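PDB 2HFS: mevalonate kinase, putative from Leishmania major, which probably catalyses the ATP-dependent phosphorylation of (R)-mevalonate to (R)-5-phosphomevalonate, an early step of isoprenoid and sterol biosynthesis. Local coordinates for residues P56-D61 with V91-D96; R64-G69 with L106-G111; D118-S123 with L141-G146; A199-V204 with S284-G289; D300-I305 with I319-V324. All coordinates share one frame; numbering follows the deposited sequence.

Contact 1 of 5, residues P56-D61 with V91-D96; sequences PGLQVD and VDLSGD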
# COMPACT_ATOMS: atom_id res chain seq x y z
N PRO A 56 -3.00 24.48 -22.05
CA PRO A 56 -3.48 23.11 -22.25
C PRO A 56 -2.78 22.11 -21.34
O PRO A 56 -1.66 22.38 -20.85
CB PRO A 56 -3.10 22.81 -23.71
CG PRO A 56 -2.76 24.14 -24.33
CD PRO A 56 -2.21 24.97 -23.21
N GLY A 57 -3.43 20.96 -21.13
CA GLY A 57 -2.85 19.86 -20.38
C GLY A 57 -2.82 19.99 -18.86
O GLY A 57 -3.44 20.88 -18.27
N LEU A 58 -2.08 19.07 -18.25
CA LEU A 58 -2.03 18.93 -16.80
C LEU A 58 -0.65 19.33 -16.30
O LEU A 58 0.36 18.68 -16.60
CB LEU A 58 -2.35 17.47 -16.40
CG LEU A 58 -2.38 17.10 -14.92
CD1 LEU A 58 -3.55 17.80 -14.23
CD2 LEU A 58 -2.45 15.58 -14.74
N GLN A 59 -0.61 20.41 -15.52
CA GLN A 59 0.65 20.88 -14.95
C GLN A 59 0.82 20.27 -13.56
O GLN A 59 -0.00 20.53 -12.69
CB GLN A 59 0.66 22.40 -14.84
CG GLN A 59 0.34 23.15 -16.14
CD GLN A 59 1.12 22.65 -17.35
OE1 GLN A 59 2.34 22.45 -17.28
NE2 GLN A 59 0.42 22.43 -18.46
N VAL A 60 1.88 19.49 -13.35
CA VAL A 60 2.03 18.78 -12.07
C VAL A 60 3.05 19.44 -11.18
O VAL A 60 4.22 19.62 -11.57
CB VAL A 60 2.40 17.28 -12.22
CG1 VAL A 60 2.59 16.61 -10.84
CG2 VAL A 60 1.35 16.54 -13.01
N ASP A 61 2.60 19.75 -9.97
CA ASP A 61 3.43 20.34 -8.93
C ASP A 61 3.46 19.33 -7.79
O ASP A 61 2.63 19.36 -6.88
CB ASP A 61 2.86 21.70 -8.54
CG ASP A 61 3.67 22.40 -7.46
OD1 ASP A 61 4.85 22.03 -7.17
OD2 ASP A 61 3.16 23.39 -6.86
N VAL A 91 -12.26 13.51 -19.39
CA VAL A 91 -11.80 14.87 -19.16
C VAL A 91 -10.82 15.23 -20.28
O VAL A 91 -9.91 14.45 -20.59
CB VAL A 91 -11.16 15.00 -17.77
CG1 VAL A 91 -10.64 16.38 -17.56
CG2 VAL A 91 -12.16 14.60 -16.68
N ASP A 92 -11.03 16.40 -20.87
CA ASP A 92 -10.32 16.87 -22.06
C ASP A 92 -9.60 18.16 -21.71
O ASP A 92 -10.25 19.17 -21.40
CB ASP A 92 -11.35 17.18 -23.15
CG ASP A 92 -10.71 17.51 -24.50
OD1 ASP A 92 -9.59 18.07 -24.56
OD2 ASP A 92 -11.30 17.26 -25.57
N LEU A 93 -8.28 18.13 -21.77
CA LEU A 93 -7.46 19.26 -21.36
C LEU A 93 -6.78 19.97 -22.54
O LEU A 93 -5.84 20.75 -22.36
CB LEU A 93 -6.46 18.81 -20.28
CG LEU A 93 -7.03 18.22 -18.96
CD1 LEU A 93 -5.94 18.10 -17.90
CD2 LEU A 93 -8.23 19.01 -18.39
N SER A 94 -7.28 19.74 -23.75
CA SER A 94 -6.68 20.31 -24.97
C SER A 94 -6.87 21.83 -25.13
O SER A 94 -6.09 22.48 -25.82
CB SER A 94 -7.15 19.55 -26.22
OG SER A 94 -8.55 19.68 -26.39
N GLY A 95 -7.88 22.39 -24.47
CA GLY A 95 -8.08 23.85 -24.43
C GLY A 95 -7.51 24.43 -23.15
O GLY A 95 -6.31 24.70 -23.06
N ASP A 96 -8.38 24.65 -22.16
CA ASP A 96 -7.95 25.02 -20.81
C ASP A 96 -7.53 23.76 -20.08
O ASP A 96 -8.22 22.74 -20.13
CB ASP A 96 -9.09 25.66 -20.02
CG ASP A 96 -9.55 26.95 -20.61
OD1 ASP A 96 -8.79 27.57 -21.39
OD2 ASP A 96 -10.68 27.43 -20.33
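Pro56 and Gly57, leading into strand 58-62, meet Leu93-Gly95 of a loop built on an Asx turn; helix 70-88 and this loop form a beta-alpha-beta crossover to the parallel strand 97-103. Asp92 OD1 organises the turn by accepting from Ser94 N at 3.0 Å and from Ser94 OG at 2.7 Å, the hydroxyl arriving on the syn side of the carboxylate. One hydrogen bond joins the segments: Gly57 N reaches Leu93 O at 2.7 Å and is almost straight (172° at the hydrogen), although the donor is tilted 28° from the carbonyl plane. Alongside it, Pro56 CA makes a C-H...O contact with Gly95 O at 3.3 Å, and the proline ring lies near that same oxygen. The side chain of Leu93, with CG anti to the carbonyl carbon (chi1 -60°), extends past Gly57: its CB is 3.8 Å from Gly57 CA and its CD1 is 3.9 Å from Leu58 CB. Leu86 of helix 70-88 and Tyr130 of helix 114-130 also touch Leu93. In this surface contact one short main-chain bond gives direction, and the Leu93 side chain, beside Gly57 and Leu58, supplies much of the contact surface.

Contact 2 of 5, residues R64-G69 with L106-G111; sequences RPAIPG and LVPSSG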
# COMPACT_ATOMS: atom_id res chain seq x y z
N ARG A 64 4.97 15.87 -2.68
CA ARG A 64 5.02 14.76 -1.73
C ARG A 64 6.42 14.58 -1.12
O ARG A 64 7.44 14.80 -1.80
CB ARG A 64 4.60 13.45 -2.42
CG ARG A 64 3.23 13.48 -3.00
CD ARG A 64 2.91 12.23 -3.78
NE ARG A 64 3.67 12.11 -5.02
CZ ARG A 64 3.84 10.97 -5.67
NH1 ARG A 64 3.30 9.85 -5.19
NH2 ARG A 64 4.54 10.95 -6.81
N PRO A 65 6.48 14.20 0.16
CA PRO A 65 7.74 13.94 0.82
C PRO A 65 8.32 12.58 0.45
O PRO A 65 8.61 11.76 1.33
CB PRO A 65 7.37 14.01 2.32
CG PRO A 65 5.96 13.56 2.39
CD PRO A 65 5.33 14.04 1.08
N ALA A 66 8.50 12.35 -0.84
CA ALA A 66 9.02 11.10 -1.34
C ALA A 66 10.50 10.93 -0.98
O ALA A 66 11.23 11.91 -0.80
CB ALA A 66 8.80 11.00 -2.84
N ILE A 67 10.93 9.67 -0.84
CA ILE A 67 12.37 9.40 -0.63
C ILE A 67 13.17 9.94 -1.82
O ILE A 67 12.61 10.12 -2.91
CB ILE A 67 12.63 7.88 -0.44
CG1 ILE A 67 12.09 7.07 -1.63
CG2 ILE A 67 12.01 7.40 0.85
CD1 ILE A 67 12.77 5.74 -1.79
N PRO A 68 14.48 10.18 -1.64
CA PRO A 68 15.29 10.77 -2.71
C PRO A 68 15.26 9.98 -4.01
O PRO A 68 15.50 8.76 -4.01
CB PRO A 68 16.70 10.77 -2.12
CG PRO A 68 16.48 10.83 -0.65
CD PRO A 68 15.27 9.95 -0.42
N GLY A 69 14.98 10.68 -5.11
CA GLY A 69 14.95 10.10 -6.45
C GLY A 69 13.65 9.42 -6.89
O GLY A 69 13.48 9.14 -8.09
N LEU A 106 1.96 11.17 3.47
CA LEU A 106 2.49 9.87 3.00
C LEU A 106 3.82 10.02 2.28
O LEU A 106 3.97 10.90 1.44
CB LEU A 106 1.50 9.17 2.09
CG LEU A 106 1.81 7.72 1.66
CD1 LEU A 106 1.84 6.83 2.87
CD2 LEU A 106 0.77 7.21 0.64
N VAL A 107 4.78 9.14 2.59
CA VAL A 107 6.10 9.15 1.94
C VAL A 107 6.17 8.11 0.81
O VAL A 107 6.32 6.93 1.08
CB VAL A 107 7.25 8.88 2.98
CG1 VAL A 107 8.65 8.69 2.29
CG2 VAL A 107 7.28 9.97 4.04
N PRO A 108 6.06 8.53 -0.45
CA PRO A 108 6.20 7.58 -1.55
C PRO A 108 7.55 6.89 -1.52
O PRO A 108 8.59 7.56 -1.36
CB PRO A 108 6.07 8.45 -2.81
CG PRO A 108 5.24 9.61 -2.35
CD PRO A 108 5.83 9.90 -0.96
N SER A 109 7.49 5.57 -1.60
CA SER A 109 8.63 4.67 -1.55
C SER A 109 8.07 3.32 -2.00
O SER A 109 6.88 3.07 -1.82
CB SER A 109 9.15 4.56 -0.11
OG SER A 109 10.35 3.81 -0.04
N SER A 110 8.89 2.47 -2.59
CA SER A 110 8.45 1.14 -2.99
C SER A 110 7.79 0.36 -1.84
O SER A 110 8.34 0.30 -0.73
CB SER A 110 9.63 0.36 -3.60
OG SER A 110 9.24 -0.94 -3.95
N GLY A 111 6.61 -0.19 -2.10
CA GLY A 111 5.91 -1.07 -1.13
C GLY A 111 4.73 -0.46 -0.38
O GLY A 111 3.88 -1.18 0.19
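Arg64 crosses the ring of Pro108 at an oblique angle. Its CB lies 3.9 Å from Pro108 CG, and further out Arg64 CD comes within 3.8 Å of the same ring carbon. The bend at chi3 (-69°) then swings NE and the guanidinium to Pro108 CG, which sits over one face of the flat group, and at the tip Arg64 NH1 closes to 3.4 Å from Pro108 CG. The contact is therefore carbon against a flat cation, whereas the NH2 end forms a salt bridge with Asp62 OD2. The next residue, Pro65, is the centre of an inverse gamma turn, with a weak bond from Ala66 N to Arg64 O. Pro65 CD rests on Leu106 O at 3.4 Å, and Pro65 O in turn touches Val107 CG1 at 3.2 Å. Pro108 to Gly111 match the start of the glycine-rich motif of GHMP kinases, which in relatives binds the nucleotide phosphates; here the chain passes from this loop into helix 114-130. Ala66 CB packs on Pro108 CD at 3.7 Å. Beyond it, Ile67 N donates to Pro108 O at 3.2 Å, 165° at the hydrogen and nearly end-on to the carbonyl. Ile67 CG1 stands between its backbone N and carbonyl carbon (chi1 56°), which turns it toward Pro108 O and, with an extended chi2, carries CD1 to Ser109 OG at 3.6 Å, while CG2 faces Val107 CG1. Trp320 of strand 318-324 also touches Ile67, Val107 and Ser109.

Contact 3 of 5, residues D118-S123 with L141-G146; sequences DVVAFS and LSAFVG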
# COMPACT_ATOMS: atom_id res chain seq x y z
N ASP A 118 -1.78 8.12 -5.20
CA ASP A 118 -1.72 9.17 -6.24
C ASP A 118 -2.98 9.15 -7.10
O ASP A 118 -3.74 10.14 -7.12
CB ASP A 118 -0.44 8.99 -7.05
CG ASP A 118 -0.23 10.05 -8.14
OD1 ASP A 118 -1.07 10.96 -8.33
OD2 ASP A 118 0.78 10.03 -8.86
N VAL A 119 -3.23 8.04 -7.80
CA VAL A 119 -4.39 7.99 -8.71
C VAL A 119 -5.71 8.05 -7.96
O VAL A 119 -6.68 8.56 -8.50
CB VAL A 119 -4.37 6.83 -9.76
CG1 VAL A 119 -3.30 7.08 -10.82
CG2 VAL A 119 -4.18 5.44 -9.11
N VAL A 120 -5.75 7.57 -6.71
CA VAL A 120 -6.99 7.69 -5.94
C VAL A 120 -7.28 9.16 -5.65
O VAL A 120 -8.37 9.66 -5.96
CB VAL A 120 -6.98 6.84 -4.65
CG1 VAL A 120 -8.11 7.23 -3.72
CG2 VAL A 120 -7.08 5.34 -5.01
N ALA A 121 -6.29 9.86 -5.09
CA ALA A 121 -6.46 11.27 -4.74
C ALA A 121 -6.88 12.09 -5.97
O ALA A 121 -7.81 12.92 -5.90
CB ALA A 121 -5.17 11.82 -4.13
N PHE A 122 -6.22 11.83 -7.09
CA PHE A 122 -6.51 12.47 -8.38
C PHE A 122 -7.96 12.24 -8.84
O PHE A 122 -8.64 13.20 -9.20
CB PHE A 122 -5.50 11.95 -9.43
CG PHE A 122 -5.55 12.66 -10.76
CD1 PHE A 122 -5.84 14.02 -10.84
CD2 PHE A 122 -5.31 11.95 -11.94
CE1 PHE A 122 -5.88 14.67 -12.11
CE2 PHE A 122 -5.34 12.58 -13.19
CZ PHE A 122 -5.62 13.94 -13.28
N SER A 123 -8.40 10.98 -8.83
CA SER A 123 -9.77 10.63 -9.19
C SER A 123 -10.79 11.36 -8.35
O SER A 123 -11.79 11.85 -8.86
CB SER A 123 -9.97 9.12 -9.07
OG SER A 123 -9.16 8.45 -10.04
N LEU A 141 -12.31 2.00 -9.31
CA LEU A 141 -12.16 1.64 -10.71
C LEU A 141 -11.30 2.62 -11.49
O LEU A 141 -10.49 2.22 -12.33
CB LEU A 141 -13.52 1.55 -11.41
CG LEU A 141 -13.42 0.96 -12.82
CD1 LEU A 141 -13.25 -0.54 -12.70
CD2 LEU A 141 -14.63 1.33 -13.64
N SER A 142 -11.50 3.90 -11.21
CA SER A 142 -10.72 4.93 -11.87
C SER A 142 -9.25 4.75 -11.48
O SER A 142 -8.37 4.83 -12.34
CB SER A 142 -11.23 6.32 -11.47
OG SER A 142 -10.58 7.33 -12.21
N ALA A 143 -9.01 4.52 -10.19
CA ALA A 143 -7.65 4.29 -9.68
C ALA A 143 -7.08 3.04 -10.35
O ALA A 143 -5.95 3.04 -10.83
CB ALA A 143 -7.65 4.15 -8.16
N PHE A 144 -7.90 2.00 -10.43
CA PHE A 144 -7.45 0.75 -11.02
C PHE A 144 -7.00 0.95 -12.47
O PHE A 144 -5.99 0.39 -12.91
CB PHE A 144 -8.53 -0.32 -10.95
CG PHE A 144 -8.09 -1.66 -11.47
CD1 PHE A 144 -7.33 -2.51 -10.68
CD2 PHE A 144 -8.41 -2.06 -12.76
CE1 PHE A 144 -6.90 -3.74 -11.17
CE2 PHE A 144 -7.98 -3.28 -13.25
CZ PHE A 144 -7.23 -4.13 -12.45
N VAL A 145 -7.76 1.76 -13.21
CA VAL A 145 -7.44 2.01 -14.61
C VAL A 145 -6.11 2.77 -14.65
O VAL A 145 -5.21 2.44 -15.42
CB VAL A 145 -8.58 2.79 -15.32
CG1 VAL A 145 -8.08 3.52 -16.58
CG2 VAL A 145 -9.77 1.87 -15.63
N GLY A 146 -5.97 3.76 -13.77
CA GLY A 146 -4.81 4.62 -13.80
C GLY A 146 -3.55 3.90 -13.38
O GLY A 146 -2.47 4.18 -13.90
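At Val119 and Ala143, whose CA atoms lie 5.0 Å apart, helical segments 118-123 and 141-146 come together with their axes 8.4 Å apart at closest approach. The helices cross steeply, their N-to-C directions 132° apart. Ala143 offers its methyl to two valines: Val120 CG2 is 3.4 Å from Ala143 CB, tighter than usual van der Waals contact, and Val119 CG2 is 3.8 Å from that same CB. Val119 CG2 occupies the position between its backbone N and carbonyl carbon, and from there it also meets Ala143 O at 3.4 Å; the other branch, CG1, approaches Gly146, where the lack of a side chain lets the valine lie close to the main chain. The segments lie in helices 114-130 and 136-146, in the N-terminal part of the GHMP kinase fold, and the contact is buried, with helices 70-88 and 157-164 touching its flanks. One polar link crosses the interface: Ser142 OG donates to Ser123 OG at 2.8 Å. Ser123 OG donates in turn to Val119 O at 2.9 Å; chi1 of -66° places the oxygen there, anti to the carbonyl carbon. Ser123 N also bonds to Val119 O, so that this oxygen is gripped by two donors arriving from opposite faces of its plane.

Contact 4 of 5, residues A199-V204 with S284-G289; sequences ASTAKV and SGTGRG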
# COMPACT_ATOMS: atom_id res chain seq x y z
N ALA A 199 12.47 -3.99 -5.74
CA ALA A 199 12.21 -5.36 -6.15
C ALA A 199 11.15 -5.39 -7.24
O ALA A 199 10.26 -4.54 -7.25
CB ALA A 199 11.77 -6.19 -4.95
N SER A 200 11.26 -6.36 -8.16
CA SER A 200 10.27 -6.57 -9.22
C SER A 200 9.24 -7.62 -8.83
O SER A 200 9.52 -8.82 -8.84
CB SER A 200 10.95 -6.99 -10.53
OG SER A 200 9.99 -7.36 -11.50
N THR A 201 8.05 -7.15 -8.48
CA THR A 201 6.93 -8.03 -8.12
C THR A 201 6.80 -9.22 -9.07
O THR A 201 6.86 -10.38 -8.65
CB THR A 201 5.62 -7.23 -8.07
OG1 THR A 201 5.75 -6.18 -7.10
CG2 THR A 201 4.48 -8.07 -7.51
N ALA A 202 6.64 -8.92 -10.36
CA ALA A 202 6.51 -9.95 -11.40
C ALA A 202 7.63 -11.00 -11.34
O ALA A 202 7.35 -12.19 -11.40
CB ALA A 202 6.44 -9.30 -12.79
N LYS A 203 8.88 -10.55 -11.21
CA LYS A 203 10.05 -11.44 -11.13
C LYS A 203 10.08 -12.34 -9.88
O LYS A 203 10.43 -13.52 -9.97
CB LYS A 203 11.34 -10.63 -11.23
CG LYS A 203 12.57 -11.39 -10.78
CD LYS A 203 13.86 -10.73 -11.26
CE LYS A 203 15.03 -11.69 -11.14
NZ LYS A 203 15.02 -12.43 -9.84
N VAL A 204 9.74 -11.78 -8.73
CA VAL A 204 9.74 -12.53 -7.48
C VAL A 204 8.58 -13.53 -7.47
O VAL A 204 8.74 -14.70 -7.11
CB VAL A 204 9.68 -11.57 -6.25
CG1 VAL A 204 9.61 -12.35 -4.96
CG2 VAL A 204 10.89 -10.62 -6.24
N SER A 284 6.95 -6.80 4.19
CA SER A 284 5.60 -6.45 3.73
C SER A 284 5.62 -6.28 2.22
O SER A 284 6.28 -5.37 1.72
CB SER A 284 5.12 -5.16 4.38
OG SER A 284 3.84 -4.80 3.88
N GLY A 285 4.91 -7.14 1.51
CA GLY A 285 4.78 -6.99 0.07
C GLY A 285 5.70 -7.93 -0.67
O GLY A 285 5.83 -9.09 -0.32
N THR A 286 6.36 -7.39 -1.70
CA THR A 286 7.14 -8.21 -2.64
C THR A 286 8.30 -8.92 -1.96
O THR A 286 8.61 -10.06 -2.30
CB THR A 286 7.65 -7.33 -3.81
OG1 THR A 286 6.53 -6.88 -4.57
CG2 THR A 286 8.49 -8.14 -4.82
N GLY A 287 8.93 -8.25 -1.01
CA GLY A 287 10.12 -8.77 -0.35
C GLY A 287 11.36 -8.56 -1.20
O GLY A 287 11.30 -7.90 -2.25
N ARG A 288 12.48 -9.14 -0.75
CA ARG A 288 13.79 -9.02 -1.41
C ARG A 288 14.18 -7.55 -1.58
O ARG A 288 14.74 -7.15 -2.60
CB ARG A 288 13.81 -9.75 -2.77
CG ARG A 288 13.37 -11.22 -2.73
CD ARG A 288 13.62 -11.95 -4.04
NE ARG A 288 13.49 -13.40 -3.92
CZ ARG A 288 13.32 -14.23 -4.96
NH1 ARG A 288 13.25 -13.74 -6.20
NH2 ARG A 288 13.22 -15.54 -4.76
N GLY A 289 13.83 -6.75 -0.58
CA GLY A 289 13.93 -5.30 -0.67
C GLY A 289 12.64 -4.69 -0.17
O GLY A 289 11.88 -5.32 0.57
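Thr201 and Thr286 supply the polar bond of the contact: their OG1 atoms are 2.7 Å apart in a hydrogen bond in which either could donate. Both hydroxyls stand anti to their own carbonyl carbons, the two side chains approaching at an oblique angle. Within segment 199-204, Ser200 is the N-cap of helix 201-214; its OG accepts from Lys203 N in a weak bond of 3.4 Å (161° at the hydrogen). Apolar contact centres on Thr286 and Val204. With Thr286 OG1 committed to Thr201, the methyl CG2 is turned to Val204 CG2 at 3.7 Å; Ala199 CB lies 3.8 Å from the same Thr286 CG2. Val204 CG2 also touches Arg288 CD at 3.7 Å, and Val204 CG1 lies over one face of the guanidinium, 3.8 Å above its plane and offset toward the rim. A separate carbon-to-carbonyl contact sets Ala199 CB against Gly287 O at 3.2 Å. Among the charged groups, Lys203 NZ and Arg288 NH1, 4.3 Å apart, both turn to Asp207, which makes a salt bridge with NH1 and a long, weak ion pair with the lysine; Arg288 NH2 also donates to Asp260 O. The run Ser284-Gly-Thr-Gly-Arg-Gly289 matches the C-terminal glycine-rich motif of GHMP kinases, which in relatives lies close to the active site. In the fold it is the loop between antiparallel strands 280-284 and 291-296, set against the first turn of helix 201-214, with Glu27 and His28 bonding to the backbone of Gly285 and Thr286.

Contact 5 of 5, residues D300-I305 with I319-V324; sequences DQRDAI and IWRYTV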
# COMPACT_ATOMS: atom_id res chain seq x y z
N ASP A 300 4.15 4.95 22.78
CA ASP A 300 5.41 5.04 23.54
C ASP A 300 6.42 3.94 23.14
O ASP A 300 7.60 4.22 22.93
CB ASP A 300 5.14 4.99 25.05
CG ASP A 300 6.39 5.22 25.89
OD1 ASP A 300 7.31 5.95 25.44
OD2 ASP A 300 6.55 4.70 27.03
N GLN A 301 5.94 2.71 23.03
CA GLN A 301 6.79 1.58 22.68
C GLN A 301 7.27 1.67 21.24
O GLN A 301 8.31 1.11 20.91
CB GLN A 301 6.07 0.25 22.97
CG GLN A 301 5.82 0.02 24.47
CD GLN A 301 5.04 -1.24 24.77
OE1 GLN A 301 5.38 -2.33 24.29
NE2 GLN A 301 4.00 -1.11 25.59
N ARG A 302 6.51 2.38 20.40
CA ARG A 302 6.92 2.71 19.04
C ARG A 302 8.17 3.61 19.05
O ARG A 302 9.12 3.39 18.27
CB ARG A 302 5.74 3.37 18.28
CG ARG A 302 5.95 3.60 16.78
CD ARG A 302 4.67 3.74 15.97
NE ARG A 302 3.90 4.94 16.33
CZ ARG A 302 2.88 5.44 15.63
NH1 ARG A 302 2.49 4.86 14.50
NH2 ARG A 302 2.25 6.52 16.06
N ASP A 303 8.19 4.59 19.95
CA ASP A 303 9.34 5.48 20.17
C ASP A 303 10.61 4.70 20.49
O ASP A 303 11.71 5.10 20.09
CB ASP A 303 9.08 6.46 21.31
CG ASP A 303 7.99 7.46 20.99
OD1 ASP A 303 7.81 7.79 19.80
OD2 ASP A 303 7.29 8.00 21.87
N ALA A 304 10.45 3.60 21.22
CA ALA A 304 11.57 2.72 21.55
C ALA A 304 12.05 1.96 20.31
O ALA A 304 13.26 1.83 20.08
CB ALA A 304 11.20 1.75 22.67
N ILE A 305 11.11 1.47 19.51
CA ILE A 305 11.48 0.76 18.28
C ILE A 305 12.18 1.70 17.28
O ILE A 305 13.21 1.33 16.72
CB ILE A 305 10.27 0.05 17.65
CG1 ILE A 305 9.67 -0.94 18.65
CG2 ILE A 305 10.70 -0.63 16.33
CD1 ILE A 305 8.23 -1.24 18.42
N ILE A 319 12.60 5.30 8.15
CA ILE A 319 11.73 4.83 9.22
C ILE A 319 10.53 5.75 9.34
O ILE A 319 10.68 6.97 9.45
CB ILE A 319 12.48 4.72 10.59
CG1 ILE A 319 13.77 3.90 10.43
CG2 ILE A 319 11.54 4.11 11.65
CD1 ILE A 319 14.82 4.11 11.58
N TRP A 320 9.35 5.16 9.33
CA TRP A 320 8.11 5.90 9.36
C TRP A 320 7.22 5.38 10.48
O TRP A 320 7.22 4.18 10.79
CB TRP A 320 7.40 5.79 8.00
CG TRP A 320 8.27 6.20 6.84
CD1 TRP A 320 8.86 7.43 6.64
CD2 TRP A 320 8.67 5.38 5.73
NE1 TRP A 320 9.59 7.42 5.47
CE2 TRP A 320 9.49 6.18 4.89
CE3 TRP A 320 8.42 4.05 5.36
CZ2 TRP A 320 10.04 5.69 3.70
CZ3 TRP A 320 8.97 3.56 4.18
CH2 TRP A 320 9.78 4.37 3.36
N ARG A 321 6.49 6.29 11.11
CA ARG A 321 5.45 5.92 12.06
C ARG A 321 4.15 6.06 11.32
O ARG A 321 3.75 7.16 10.96
CB ARG A 321 5.44 6.84 13.28
CG ARG A 321 6.76 6.90 14.02
CD ARG A 321 6.79 7.96 15.10
NE ARG A 321 8.16 8.25 15.53
CZ ARG A 321 8.64 7.95 16.73
NH1 ARG A 321 7.86 7.34 17.61
NH2 ARG A 321 9.90 8.25 17.05
N TYR A 322 3.49 4.94 11.08
CA TYR A 322 2.21 4.96 10.39
C TYR A 322 1.18 4.33 11.32
O TYR A 322 1.53 3.62 12.26
CB TYR A 322 2.32 4.20 9.06
CG TYR A 322 3.09 4.94 7.95
CD1 TYR A 322 3.74 4.24 6.94
CD2 TYR A 322 3.14 6.34 7.92
CE1 TYR A 322 4.44 4.92 5.90
CE2 TYR A 322 3.84 7.02 6.91
CZ TYR A 322 4.47 6.30 5.89
OH TYR A 322 5.14 6.96 4.88
N THR A 323 -0.10 4.59 11.07
CA THR A 323 -1.17 3.98 11.89
C THR A 323 -2.33 3.47 11.06
O THR A 323 -2.61 3.95 9.96
CB THR A 323 -1.74 4.96 12.96
OG1 THR A 323 -2.38 6.06 12.30
CG2 THR A 323 -0.65 5.62 13.81
N VAL A 324 -3.00 2.46 11.60
CA VAL A 324 -4.26 2.01 11.07
C VAL A 324 -5.37 2.39 12.04
O VAL A 324 -5.30 2.13 13.24
CB VAL A 324 -4.28 0.51 10.79
CG1 VAL A 324 -5.61 0.12 10.16
CG2 VAL A 324 -3.10 0.12 9.91
O HOH W 1 4.95 6.80 18.00
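Arg302 spreads its guanidinium beneath the side chain of Arg321, whose CB sits 3.6 Å above the plane and over its centre. The two guanidinium planes are 82° apart, so the cations do not stack. The Arg302 chain, with CG anti to the backbone N (chi1 -172°), bends at chi3, bringing the flat group up to the strand with an edge at Tyr322 and Thr323. There Arg302 NH1 approaches Thr323 CG2 at 3.3 Å; it also comes close to Tyr322 O, but at an angle too poor for a hydrogen bond, and its weak bond goes to Leu190 O of the adjoining strand. A water links the two arginines, accepting from Arg302 NE at 2.7 Å and from Arg321 NH1 at 3.0 Å. The extended Arg321 chain ends beside Asp303, an apparent salt bridge, but the modelled atoms are too close and the detail is doubtful. Helix segment 300-305 and strand segment 319-324 have axes 10.1 Å apart and run at 161°. This is the geometry of a helix laid antiparallel on a sheet: helix 299-312 carries the chain from strand 291-296 over strand 188-194 to strand 318-324, the crossover of the ferredoxin-like C-terminal domain of GHMP kinases.

How the contacts relate
Contacts 1, 2 and 3 come first along the chain, in the N-terminal half; contacts 4 and 5 follow in series and involve the end strands, 280-284 and 318-324, of one four-stranded sheet. Contacts 1 and 2 alternate along the chain, with centres 25 Å apart. Strand 58-62 and helix 114-130 bring contacts 1 and 3 together, where Leu58 CD2 meets Phe122 CZ at 3.9 Å. Contacts 3 and 5 lie on opposite sides of the chain's centre, 29 Å apart between centres. Contact 2 bridges the two halves: Tyr322 OH of contact 5 probably bonds to its Val107 N. Contact 4 stays about 5 Å from contact 2 at the nearest atoms, so both glycine-rich motifs are neighbours, consistent with a shared active-site region.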